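Local coordinates for protein rhamnonate dehydratase (Gibberella zeae PH-1, PDB 3FXG) that probably catalyses the magnesium-dependent dehydration of rhamnonate, as a lyase of the enolase superfamily, at residues R15-G20 with L68-A73; K354-V359 with I369-Y374; F364-I369 with F385-N390. All coordinates share one frame; numbering follows the deposited sequence.

Contact 1 of 3, residues R15-G20 with L68-A73; sequences RSFIIG and LVEIEA
Arg15 reaches across to two carboxylates on the neighbouring strand, Glu70 and Glu72, and the three side chains form one salt-bridge network. Its NE donates to Glu70 OE1 at 3.0 Å in a nearly straight bond (167°); the oxygen lies in the guanidinium plane, is met almost along its own C-O axis, and the carboxylate stands nearly perpendicular to the guanidinium. The far end of the group grips Glu72 with two nitrogens on a single oxygen. NH2 approaches the anti lone pair of Glu72 OE1 at 3.1 Å, whereas NH1 comes from above the carboxylate plane, and both bonds are more bent. A bend at chi3 (-72°) in the Arg15 chain swings the guanidinium toward the adjacent strand, where it meets both acids. Phe17, on the same face, presents CE2 edge-on to Glu70 OE1 at 3.3 Å, so the same oxygen meets both the ring edge and NE, from directions roughly at right angles. The other oxygen, Glu70 OE2, has a weak, long ion pair with Arg394. Alongside, Phe17 CD2 rests on Leu68 CD2 at 4.1 Å, the two side chains pointing the same way.

Beneath the side chains, Arg15 with Glu70 and Phe17 with Leu68 make hydrogen-bonded antiparallel pairs, with Glu70 N to Arg15 O at 2.8 Å and Leu68 N to Phe17 O at 2.7 Å. Ser16 and Val69 form the non-hydrogen-bonded pair between them and turn to the other face, where Ser16 OG bonds His94 and Ser400 and Val69 packs on Val135 of helix 128-148. Strands 11-19 and 66-73 are thus inner neighbours in a four-stranded antiparallel sheet whose one side is covered by helices, as in the N-terminal capping domain of enolase-superfamily enzymes.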
ATOM      1  N   ARG A  15      27.582   5.703  43.186  1.00 14.75           N
ATOM      2  CA  ARG A  15      27.467   7.034  43.759  1.00 14.90           C
ATOM      3  C   ARG A  15      27.091   8.013  42.652  1.00 15.73           C
ATOM      4  O   ARG A  15      27.449   7.811  41.494  1.00 15.88           O
ATOM      5  CB  ARG A  15      28.804   7.453  44.385  1.00 15.10           C
ATOM      6  CG  ARG A  15      29.281   6.575  45.542  1.00 16.80           C
ATOM      7  CD  ARG A  15      30.645   7.033  46.060  1.00 19.32           C
ATOM      8  NE  ARG A  15      31.737   6.733  45.131  1.00 19.62           N
ATOM      9  CZ  ARG A  15      32.377   5.565  45.072  1.00 20.54           C
ATOM     10  NH1 ARG A  15      32.041   4.576  45.892  1.00 19.28           N
ATOM     11  NH2 ARG A  15      33.357   5.384  44.195  1.00 20.94           N
ATOM     12  N   SER A  16      26.355   9.064  42.999  1.00 15.79           N
ATOM     13  CA  SER A  16      25.975  10.065  42.010  1.00 15.13           C
ATOM     14  C   SER A  16      26.228  11.448  42.581  1.00 15.68           C
ATOM     15  O   SER A  16      26.109  11.667  43.789  1.00 14.77           O
ATOM     16  CB  SER A  16      24.500   9.919  41.608  1.00 13.64           C
ATOM     17  OG  SER A  16      23.632  10.231  42.678  1.00 15.55           O
ATOM     18  N   PHE A  17      26.586  12.374  41.701  1.00 14.72           N
ATOM     19  CA  PHE A  17      26.883  13.741  42.095  1.00 16.43           C
ATOM     20  C   PHE A  17      26.281  14.724  41.112  1.00 16.85           C
ATOM     21  O   PHE A  17      26.158  14.434  39.922  1.00 16.60           O
ATOM     22  CB  PHE A  17      28.397  13.970  42.107  1.00 16.89           C
ATOM     23  CG  PHE A  17      29.148  13.047  43.013  1.00 16.95           C
ATOM     24  CD1 PHE A  17      29.380  13.392  44.339  1.00 18.33           C
ATOM     25  CD2 PHE A  17      29.619  11.824  42.542  1.00 18.50           C
ATOM     26  CE1 PHE A  17      30.072  12.532  45.188  1.00 19.07           C
ATOM     27  CE2 PHE A  17      30.312  10.955  43.382  1.00 20.43           C
ATOM     28  CZ  PHE A  17      30.538  11.311  44.708  1.00 20.01           C
ATOM     29  N   ILE A  18      25.908  15.891  41.618  1.00 18.39           N
ATOM     30  CA  ILE A  18      25.381  16.948  40.772  1.00 20.28           C
ATOM     31  C   ILE A  18      26.588  17.847  40.531  1.00 21.56           C
ATOM     32  O   ILE A  18      27.353  18.118  41.457  1.00 20.85           O
ATOM     33  CB  ILE A  18      24.289  17.751  41.491  1.00 22.19           C
ATOM     34  CG1 ILE A  18      23.083  16.846  41.755  1.00 24.53           C
ATOM     35  CG2 ILE A  18      23.899  18.963  40.657  1.00 23.34           C
ATOM     36  CD1 ILE A  18      22.081  17.428  42.714  1.00 28.39           C
ATOM     37  N   ILE A  19      26.783  18.284  39.294  1.00 21.81           N
ATOM     38  CA  ILE A  19      27.915  19.145  38.992  1.00 23.66           C
ATOM     39  C   ILE A  19      27.519  20.596  39.233  1.00 24.75           C
ATOM     40  O   ILE A  19      26.667  21.139  38.536  1.00 25.48           O
ATOM     41  CB  ILE A  19      28.380  18.945  37.536  1.00 24.45           C
ATOM     42  CG1 ILE A  19      28.676  17.459  37.301  1.00 25.76           C
ATOM     43  CG2 ILE A  19      29.633  19.768  37.266  1.00 24.61           C
ATOM     44  CD1 ILE A  19      29.036  17.115  35.875  1.00 28.88           C
ATOM     45  N   GLY A  20      28.128  21.211  40.243  1.00 26.00           N
ATOM     46  CA  GLY A  20      27.818  22.592  40.566  1.00 27.66           C
ATOM     47  C   GLY A  20      28.262  23.569  39.496  1.00 29.17           C
ATOM     48  O   GLY A  20      29.108  23.245  38.664  1.00 29.89           O
ATOM     49  N   LEU A  68      26.990  13.224  37.627  1.00 14.97           N
ATOM     50  CA  LEU A  68      28.036  12.230  37.430  1.00 15.68           C
ATOM     51  C   LEU A  68      27.695  10.958  38.184  1.00 13.82           C
ATOM     52  O   LEU A  68      27.191  11.001  39.305  1.00 14.34           O
ATOM     53  CB  LEU A  68      29.379  12.762  37.943  1.00 16.64           C
ATOM     54  CG  LEU A  68      30.562  11.789  37.897  1.00 18.31           C
ATOM     55  CD1 LEU A  68      31.182  11.812  36.513  1.00 20.14           C
ATOM     56  CD2 LEU A  68      31.602  12.184  38.936  1.00 21.14           C
ATOM     57  N   VAL A  69      27.980   9.823  37.565  1.00 13.94           N
ATOM     58  CA  VAL A  69      27.724   8.538  38.192  1.00 14.32           C
ATOM     59  C   VAL A  69      29.035   7.780  38.336  1.00 15.83           C
ATOM     60  O   VAL A  69      29.840   7.738  37.406  1.00 15.21           O
ATOM     61  CB  VAL A  69      26.747   7.687  37.347  1.00 14.67           C
ATOM     62  CG1 VAL A  69      26.690   6.266  37.885  1.00 14.91           C
ATOM     63  CG2 VAL A  69      25.361   8.317  37.365  1.00 15.87           C
ATOM     64  N   GLU A  70      29.256   7.197  39.509  1.00 15.37           N
ATOM     65  CA  GLU A  70      30.455   6.405  39.746  1.00 16.53           C
ATOM     66  C   GLU A  70      30.011   5.003  40.138  1.00 15.38           C
ATOM     67  O   GLU A  70      29.132   4.838  40.983  1.00 14.85           O
ATOM     68  CB  GLU A  70      31.304   6.984  40.886  1.00 17.85           C
ATOM     69  CG  GLU A  70      31.851   8.387  40.658  1.00 21.47           C
ATOM     70  CD  GLU A  70      32.862   8.790  41.729  1.00 23.80           C
ATOM     71  OE1 GLU A  70      32.578   8.570  42.924  1.00 24.45           O
ATOM     72  OE2 GLU A  70      33.933   9.329  41.380  1.00 24.77           O
ATOM     73  N   ILE A  71      30.604   3.994  39.513  1.00 15.16           N
ATOM     74  CA  ILE A  71      30.276   2.615  39.839  1.00 14.88           C
ATOM     75  C   ILE A  71      31.578   1.953  40.276  1.00 15.54           C
ATOM     76  O   ILE A  71      32.527   1.865  39.501  1.00 16.37           O
ATOM     77  CB  ILE A  71      29.683   1.872  38.626  1.00 13.96           C
ATOM     78  CG1 ILE A  71      28.385   2.559  38.190  1.00 13.48           C
ATOM     79  CG2 ILE A  71      29.415   0.409  38.987  1.00 13.73           C
ATOM     80  CD1 ILE A  71      27.762   1.962  36.933  1.00 14.74           C
ATOM     81  N   GLU A  72      31.624   1.514  41.528  1.00 16.62           N
ATOM     82  CA  GLU A  72      32.825   0.886  42.065  1.00 17.33           C
ATOM     83  C   GLU A  72      32.684  -0.625  42.135  1.00 16.14           C
ATOM     84  O   GLU A  72      31.679  -1.139  42.628  1.00 16.84           O
ATOM     85  CB  GLU A  72      33.133   1.432  43.460  1.00 18.53           C
ATOM     86  CG  GLU A  72      34.476   0.973  44.009  1.00 21.82           C
ATOM     87  CD  GLU A  72      34.808   1.608  45.342  1.00 25.31           C
ATOM     88  OE1 GLU A  72      34.614   2.833  45.478  1.00 27.55           O
ATOM     89  OE2 GLU A  72      35.272   0.885  46.248  1.00 26.77           O
ATOM     90  N   ALA A  73      33.696  -1.325  41.633  1.00 15.59           N
ATOM     91  CA  ALA A  73      33.704  -2.784  41.641  1.00 16.52           C
ATOM     92  C   ALA A  73      34.356  -3.278  42.930  1.00 17.56           C
ATOM     93  O   ALA A  73      34.997  -2.505  43.647  1.00 17.59           O
ATOM     94  CB  ALA A  73      34.467  -3.315  40.426  1.00 15.70           C
TER

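Contact 2 of 3, residues K354-V359 with I369-Y374; sequences KSVLPV and IPTKGY
Two parts of the long loop between strands 344-347 and 374-376 of the barrel domain meet here, one of them folded into consecutive turns: an inverse gamma turn centred on Pro370, with a weak Thr371 N to Ile369 O bond, and a type I beta turn from Pro370 to Gly373, closed by Gly373 N on Pro370 O at 2.9 Å. Across the contact the interaction is apolar, and Ile369 carries most of it with two separate branches. The Ile369 and Val356 side chains pass each other in opposite directions, with Ile369 CG2 meeting Val356 CG2 at 3.5 Å. That Val356 methyl also approaches Thr371 OG1 at 3.4 Å, so this one methyl touches both the isoleucine branch and the hydroxyl of Thr371, second residue of the beta turn. Tyr346 of strand 344-347 touches Val356, Ile369 and Pro370 alike, joining this surface loop to the barrel strand, and its OH bonds Leu357 O. Ile369 holds CG1 anti to its carbonyl carbon (chi1 -62°), with the chain extended beyond it, which carries CD1 to the proline ring. There the packing is tighter than usual: CD1 of Ile369 lies 3.3 Å from Pro358 CG and 3.2 Å from Pro358 N.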
ATOM      1  N   LYS A 354      34.455  30.086  17.505  1.00 21.78           N
ATOM      2  CA  LYS A 354      35.641  30.201  16.661  1.00 22.16           C
ATOM      3  C   LYS A 354      36.806  29.315  17.098  1.00 21.51           C
ATOM      4  O   LYS A 354      37.860  29.319  16.466  1.00 20.59           O
ATOM      5  CB  LYS A 354      36.092  31.664  16.599  1.00 23.12           C
ATOM      6  CG  LYS A 354      35.022  32.597  16.043  1.00 24.69           C
ATOM      7  CD  LYS A 354      35.529  34.021  15.878  1.00 25.90           C
ATOM      8  CE  LYS A 354      34.447  34.911  15.284  1.00 27.39           C
ATOM      9  NZ  LYS A 354      34.914  36.310  15.067  1.00 29.57           N
ATOM     10  N   SER A 355      36.617  28.557  18.172  1.00 19.73           N
ATOM     11  CA  SER A 355      37.666  27.671  18.662  1.00 20.24           C
ATOM     12  C   SER A 355      37.051  26.442  19.309  1.00 20.11           C
ATOM     13  O   SER A 355      35.866  26.433  19.630  1.00 21.57           O
ATOM     14  CB  SER A 355      38.557  28.401  19.671  1.00 20.51           C
ATOM     15  OG  SER A 355      37.806  28.837  20.789  1.00 20.74           O
ATOM     16  N   VAL A 356      37.858  25.404  19.495  1.00 22.75           N
ATOM     17  CA  VAL A 356      37.373  24.169  20.099  1.00 23.47           C
ATOM     18  C   VAL A 356      37.851  24.030  21.538  1.00 23.40           C
ATOM     19  O   VAL A 356      39.041  24.161  21.826  1.00 22.52           O
ATOM     20  CB  VAL A 356      37.836  22.928  19.293  1.00 26.01           C
ATOM     21  CG1 VAL A 356      37.370  23.040  17.849  1.00 28.03           C
ATOM     22  CG2 VAL A 356      39.345  22.803  19.341  1.00 28.30           C
ATOM     23  N   LEU A 357      36.908  23.773  22.436  1.00 21.45           N
ATOM     24  CA  LEU A 357      37.203  23.601  23.852  1.00 21.42           C
ATOM     25  C   LEU A 357      36.564  22.294  24.320  1.00 21.16           C
ATOM     26  O   LEU A 357      35.691  21.751  23.642  1.00 19.59           O
ATOM     27  CB  LEU A 357      36.645  24.783  24.649  1.00 21.72           C
ATOM     28  CG  LEU A 357      37.191  26.166  24.276  1.00 24.89           C
ATOM     29  CD1 LEU A 357      36.471  27.238  25.085  1.00 25.27           C
ATOM     30  CD2 LEU A 357      38.690  26.215  24.536  1.00 26.36           C
ATOM     31  N   PRO A 358      36.992  21.769  25.479  1.00 21.12           N
ATOM     32  CA  PRO A 358      36.437  20.513  26.006  1.00 20.51           C
ATOM     33  C   PRO A 358      34.911  20.517  26.031  1.00 21.01           C
ATOM     34  O   PRO A 358      34.295  21.503  26.428  1.00 18.70           O
ATOM     35  CB  PRO A 358      37.036  20.437  27.407  1.00 20.67           C
ATOM     36  CG  PRO A 358      38.369  21.102  27.231  1.00 21.06           C
ATOM     37  CD  PRO A 358      38.022  22.309  26.386  1.00 20.78           C
ATOM     38  N   VAL A 359      34.305  19.410  25.610  1.00 21.33           N
ATOM     39  CA  VAL A 359      32.848  19.309  25.591  1.00 22.50           C
ATOM     40  C   VAL A 359      32.278  19.320  27.005  1.00 21.60           C
ATOM     41  O   VAL A 359      31.218  19.894  27.251  1.00 21.81           O
ATOM     42  CB  VAL A 359      32.371  18.015  24.883  1.00 23.69           C
ATOM     43  CG1 VAL A 359      32.954  17.935  23.478  1.00 24.44           C
ATOM     44  CG2 VAL A 359      32.766  16.799  25.696  1.00 27.46           C
ATOM     45  N   ILE A 369      40.461  16.442  22.139  1.00 17.62           N
ATOM     46  CA  ILE A 369      39.713  17.426  21.360  1.00 18.09           C
ATOM     47  C   ILE A 369      40.199  17.542  19.918  1.00 16.55           C
ATOM     48  O   ILE A 369      41.398  17.573  19.658  1.00 17.46           O
ATOM     49  CB  ILE A 369      39.782  18.809  22.046  1.00 19.77           C
ATOM     50  CG1 ILE A 369      39.129  18.723  23.426  1.00 21.53           C
ATOM     51  CG2 ILE A 369      39.080  19.861  21.196  1.00 20.98           C
ATOM     52  CD1 ILE A 369      39.335  19.953  24.278  1.00 25.30           C
ATOM     53  N   PRO A 370      39.262  17.614  18.958  1.00 15.51           N
ATOM     54  CA  PRO A 370      39.611  17.722  17.539  1.00 13.69           C
ATOM     55  C   PRO A 370      40.018  19.125  17.098  1.00 14.16           C
ATOM     56  O   PRO A 370      39.368  19.734  16.247  1.00 12.33           O
ATOM     57  CB  PRO A 370      38.344  17.234  16.846  1.00 14.23           C
ATOM     58  CG  PRO A 370      37.280  17.794  17.721  1.00 13.32           C
ATOM     59  CD  PRO A 370      37.802  17.488  19.122  1.00 14.67           C
ATOM     60  N   THR A 371      41.102  19.632  17.677  1.00 14.21           N
ATOM     61  CA  THR A 371      41.606  20.961  17.337  1.00 17.52           C
ATOM     62  C   THR A 371      41.967  21.076  15.852  1.00 15.92           C
ATOM     63  O   THR A 371      41.947  22.170  15.283  1.00 16.93           O
ATOM     64  CB  THR A 371      42.853  21.303  18.187  1.00 19.43           C
ATOM     65  OG1 THR A 371      42.467  21.439  19.561  1.00 24.24           O
ATOM     66  CG2 THR A 371      43.476  22.605  17.724  1.00 25.75           C
ATOM     67  N   LYS A 372      42.295  19.946  15.233  1.00 16.46           N
ATOM     68  CA  LYS A 372      42.659  19.910  13.817  1.00 17.86           C
ATOM     69  C   LYS A 372      41.534  19.328  12.960  1.00 15.94           C
ATOM     70  O   LYS A 372      41.735  19.026  11.787  1.00 16.15           O
ATOM     71  CB  LYS A 372      43.920  19.068  13.605  1.00 19.27           C
ATOM     72  CG  LYS A 372      45.161  19.555  14.341  1.00 24.00           C
ATOM     73  CD  LYS A 372      46.312  18.577  14.120  1.00 23.58           C
ATOM     74  CE  LYS A 372      47.565  18.999  14.863  1.00 24.17           C
ATOM     75  NZ  LYS A 372      47.361  19.038  16.336  1.00 23.45           N
ATOM     76  N   GLY A 373      40.359  19.157  13.553  1.00 16.75           N
ATOM     77  CA  GLY A 373      39.229  18.626  12.809  1.00 15.13           C
ATOM     78  C   GLY A 373      39.168  17.112  12.736  1.00 14.79           C
ATOM     79  O   GLY A 373      38.376  16.557  11.970  1.00 14.67           O
ATOM     80  N   TYR A 374      39.996  16.438  13.527  1.00 13.95           N
ATOM     81  CA  TYR A 374      40.009  14.981  13.535  1.00 14.99           C
ATOM     82  C   TYR A 374      40.696  14.437  14.782  1.00 14.01           C
ATOM     83  O   TYR A 374      41.407  15.160  15.482  1.00 13.83           O
ATOM     84  CB  TYR A 374      40.730  14.449  12.288  1.00 16.46           C
ATOM     85  CG  TYR A 374      42.237  14.629  12.319  1.00 20.05           C
ATOM     86  CD1 TYR A 374      43.062  13.687  12.936  1.00 19.71           C
ATOM     87  CD2 TYR A 374      42.830  15.767  11.775  1.00 20.85           C
ATOM     88  CE1 TYR A 374      44.444  13.876  13.016  1.00 22.19           C
ATOM     89  CE2 TYR A 374      44.209  15.968  11.851  1.00 23.25           C
ATOM     90  CZ  TYR A 374      45.007  15.021  12.472  1.00 23.93           C
ATOM     91  OH  TYR A 374      46.362  15.233  12.565  1.00 27.44           O
TER

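Contact 3 of 3, residues F364-I369 with F385-N390; sequences FIDEPI and FGLTIN
A single beta bridge between Phe364 and Ile389 joins two loops of the barrel domain, just ahead of the short helix 391-394, for which Asn390 is the N-cap. The hydrogen bonding begins at this bridge: Ile365 N donates to Thr388 O at 3.0 Å, the donor nitrogen lying nearly in line with the Thr388 C=O bond (C=O...donor angle 171°). Asp366 takes over where the backbones separate. With chi1 at 50°, its CG sits between the backbone N and the carbonyl carbon, and OD1 receives Thr388 N at 2.9 Å through its syn lone pair, a side chain standing in for a backbone acceptor. Lys382 adds a weak, long ion pair to OD2. One water links the loops further along, donating to Asp366 O and to Gly386 O, 2.6 Å from each.

Apolar packing centres on the Phe364 ring. Leu387 lies over one face, its CB 3.9 Å from the ring centroid and only 16° off the normal, a CH-pi contact, while Leu387 CD1 touches Phe364 CE2 at 3.7 Å. Ile389 CG1 meets the ring at CE1, and the start of the Ile389 backbone lies at its edge. The other leucine methyl, CD2, runs beside the backbone and CB of Glu367. Phe364 also packs on Phe80 and Thr82 of strand 78-84.

Capping is the work of Asn390: OD1 accepts from Ala392 N and ND2 donates to Asp362 O, ties that fix the amide at both ends. Against its aliphatic part rests Ile365, with CG2 3.4 Å from Asn390 CB.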
ATOM      1  N   PHE A 364      36.979  17.157  33.399  1.00 18.44           N
ATOM      2  CA  PHE A 364      38.076  16.230  33.133  1.00 19.19           C
ATOM      3  C   PHE A 364      39.328  17.012  32.746  1.00 20.33           C
ATOM      4  O   PHE A 364      39.239  18.168  32.329  1.00 20.64           O
ATOM      5  CB  PHE A 364      37.684  15.272  32.005  1.00 17.25           C
ATOM      6  CG  PHE A 364      36.399  14.535  32.265  1.00 15.94           C
ATOM      7  CD1 PHE A 364      36.300  13.637  33.322  1.00 15.86           C
ATOM      8  CD2 PHE A 364      35.279  14.763  31.473  1.00 15.17           C
ATOM      9  CE1 PHE A 364      35.103  12.974  33.589  1.00 16.20           C
ATOM     10  CE2 PHE A 364      34.074  14.106  31.731  1.00 15.15           C
ATOM     11  CZ  PHE A 364      33.989  13.211  32.791  1.00 14.62           C
ATOM     12  N   ILE A 365      40.491  16.381  32.874  1.00 20.61           N
ATOM     13  CA  ILE A 365      41.745  17.053  32.544  1.00 23.05           C
ATOM     14  C   ILE A 365      42.380  16.602  31.231  1.00 23.53           C
ATOM     15  O   ILE A 365      43.310  17.245  30.739  1.00 24.76           O
ATOM     16  CB  ILE A 365      42.796  16.845  33.656  1.00 24.19           C
ATOM     17  CG1 ILE A 365      43.150  15.365  33.763  1.00 25.93           C
ATOM     18  CG2 ILE A 365      42.263  17.346  34.985  1.00 25.83           C
ATOM     19  CD1 ILE A 365      44.136  15.043  34.873  1.00 29.48           C
ATOM     20  N   ASP A 366      41.876  15.513  30.658  1.00 22.00           N
ATOM     21  CA  ASP A 366      42.458  14.978  29.431  1.00 21.35           C
ATOM     22  C   ASP A 366      41.481  14.604  28.316  1.00 21.54           C
ATOM     23  O   ASP A 366      41.691  13.614  27.612  1.00 19.68           O
ATOM     24  CB  ASP A 366      43.300  13.751  29.775  1.00 22.55           C
ATOM     25  CG  ASP A 366      42.547  12.758  30.638  1.00 24.34           C
ATOM     26  OD1 ASP A 366      41.321  12.936  30.825  1.00 22.64           O
ATOM     27  OD2 ASP A 366      43.178  11.796  31.128  1.00 25.33           O
ATOM     28  N   GLU A 367      40.425  15.387  28.142  1.00 19.66           N
ATOM     29  CA  GLU A 367      39.463  15.091  27.090  1.00 19.91           C
ATOM     30  C   GLU A 367      40.138  15.304  25.734  1.00 19.07           C
ATOM     31  O   GLU A 367      40.727  16.354  25.490  1.00 19.69           O
ATOM     32  CB  GLU A 367      38.250  16.019  27.211  1.00 21.28           C
ATOM     33  CG  GLU A 367      37.085  15.664  26.299  1.00 23.62           C
ATOM     34  CD  GLU A 367      35.999  16.730  26.294  1.00 22.62           C
ATOM     35  OE1 GLU A 367      35.527  17.116  27.386  1.00 23.63           O
ATOM     36  OE2 GLU A 367      35.617  17.180  25.195  1.00 22.98           O
ATOM     37  N   PRO A 368      40.091  14.296  24.846  1.00 17.85           N
ATOM     38  CA  PRO A 368      40.714  14.454  23.528  1.00 17.98           C
ATOM     39  C   PRO A 368      39.849  15.406  22.701  1.00 17.63           C
ATOM     40  O   PRO A 368      38.642  15.206  22.584  1.00 16.51           O
ATOM     41  CB  PRO A 368      40.718  13.030  22.979  1.00 17.54           C
ATOM     42  CG  PRO A 368      39.475  12.443  23.581  1.00 19.95           C
ATOM     43  CD  PRO A 368      39.540  12.941  25.011  1.00 17.97           C
ATOM     44  N   ILE A 369      40.461  16.442  22.139  1.00 17.62           N
ATOM     45  CA  ILE A 369      39.713  17.426  21.360  1.00 18.09           C
ATOM     46  C   ILE A 369      40.199  17.542  19.918  1.00 16.55           C
ATOM     47  O   ILE A 369      41.398  17.573  19.658  1.00 17.46           O
ATOM     48  CB  ILE A 369      39.782  18.809  22.046  1.00 19.77           C
ATOM     49  CG1 ILE A 369      39.129  18.723  23.426  1.00 21.53           C
ATOM     50  CG2 ILE A 369      39.080  19.861  21.196  1.00 20.98           C
ATOM     51  CD1 ILE A 369      39.335  19.953  24.278  1.00 25.30           C
ATOM     52  N   PHE A 385      36.824   4.971  28.896  1.00 12.72           N
ATOM     53  CA  PHE A 385      36.573   6.100  28.010  1.00 14.19           C
ATOM     54  C   PHE A 385      37.710   7.116  28.086  1.00 14.44           C
ATOM     55  O   PHE A 385      37.642   8.187  27.484  1.00 14.37           O
ATOM     56  CB  PHE A 385      35.224   6.757  28.339  1.00 13.52           C
ATOM     57  CG  PHE A 385      34.037   5.992  27.803  1.00 12.94           C
ATOM     58  CD1 PHE A 385      33.868   5.820  26.431  1.00 12.90           C
ATOM     59  CD2 PHE A 385      33.105   5.425  28.666  1.00 12.64           C
ATOM     60  CE1 PHE A 385      32.791   5.095  25.926  1.00 12.38           C
ATOM     61  CE2 PHE A 385      32.020   4.694  28.171  1.00 11.25           C
ATOM     62  CZ  PHE A 385      31.863   4.529  26.801  1.00 10.22           C
ATOM     63  N   GLY A 386      38.753   6.759  28.830  1.00 14.64           N
ATOM     64  CA  GLY A 386      39.936   7.599  28.953  1.00 15.68           C
ATOM     65  C   GLY A 386      39.822   8.982  29.561  1.00 16.82           C
ATOM     66  O   GLY A 386      40.705   9.819  29.356  1.00 17.61           O
ATOM     67  N   LEU A 387      38.760   9.233  30.316  1.00 17.26           N
ATOM     68  CA  LEU A 387      38.577  10.539  30.937  1.00 18.12           C
ATOM     69  C   LEU A 387      38.973  10.499  32.407  1.00 19.71           C
ATOM     70  O   LEU A 387      38.528   9.635  33.157  1.00 19.64           O
ATOM     71  CB  LEU A 387      37.122  10.990  30.800  1.00 18.07           C
ATOM     72  CG  LEU A 387      36.656  11.255  29.367  1.00 17.89           C
ATOM     73  CD1 LEU A 387      35.148  11.447  29.344  1.00 19.98           C
ATOM     74  CD2 LEU A 387      37.363  12.481  28.816  1.00 20.34           C
ATOM     75  N   THR A 388      39.818  11.442  32.810  1.00 20.59           N
ATOM     76  CA  THR A 388      40.278  11.511  34.188  1.00 21.30           C
ATOM     77  C   THR A 388      39.701  12.748  34.863  1.00 20.14           C
ATOM     78  O   THR A 388      39.888  13.872  34.395  1.00 18.93           O
ATOM     79  CB  THR A 388      41.811  11.570  34.251  1.00 22.81           C
ATOM     80  OG1 THR A 388      42.268  12.750  33.584  1.00 28.85           O
ATOM     81  CG2 THR A 388      42.412  10.367  33.559  1.00 22.81           C
ATOM     82  N   ILE A 389      38.993  12.530  35.963  1.00 20.89           N
ATOM     83  CA  ILE A 389      38.372  13.621  36.694  1.00 20.66           C
ATOM     84  C   ILE A 389      39.385  14.628  37.225  1.00 22.11           C
ATOM     85  O   ILE A 389      40.411  14.264  37.803  1.00 21.84           O
ATOM     86  CB  ILE A 389      37.520  13.077  37.863  1.00 21.35           C
ATOM     87  CG1 ILE A 389      36.372  12.232  37.304  1.00 20.23           C
ATOM     88  CG2 ILE A 389      36.978  14.226  38.701  1.00 21.97           C
ATOM     89  CD1 ILE A 389      35.486  11.606  38.361  1.00 22.43           C
ATOM     90  N   ASN A 390      39.086  15.902  37.005  1.00 22.00           N
ATOM     91  CA  ASN A 390      39.932  16.996  37.460  1.00 22.84           C
ATOM     92  C   ASN A 390      39.768  17.123  38.977  1.00 23.66           C
ATOM     93  O   ASN A 390      38.675  17.399  39.465  1.00 22.15           O
ATOM     94  CB  ASN A 390      39.498  18.285  36.755  1.00 22.42           C
ATOM     95  CG  ASN A 390      40.237  19.507  37.253  1.00 23.24           C
ATOM     96  OD1 ASN A 390      41.196  19.404  38.014  1.00 23.54           O
ATOM     97  ND2 ASN A 390      39.794  20.680  36.816  1.00 23.77           N
TER
HETATM   98  O   HOH W   1      41.981  11.034  27.453  1.00 22.99           O

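Contacts 2 and 3 cross along the chain, share Ile369 and have centres 14 Å apart; Glu367 of contact 3 links them through a probable hydrogen bond from Val359 N to Glu367 OE2 at 2.6 Å. Contact 3 in turn touches contact 1, 15 Å away between centres, where Ile389 CD1 meets Leu68 CD2 at 4.0 Å. The barrel-domain loops thereby pack against the antiparallel sheet. Contacts 1 and 2 do not touch: their nearest atoms are about 9 Å apart, leaving contact 3 as the intermediary. The magnesium ligands are Asp222, Glu248 and Glu275, none of which lies in these segments.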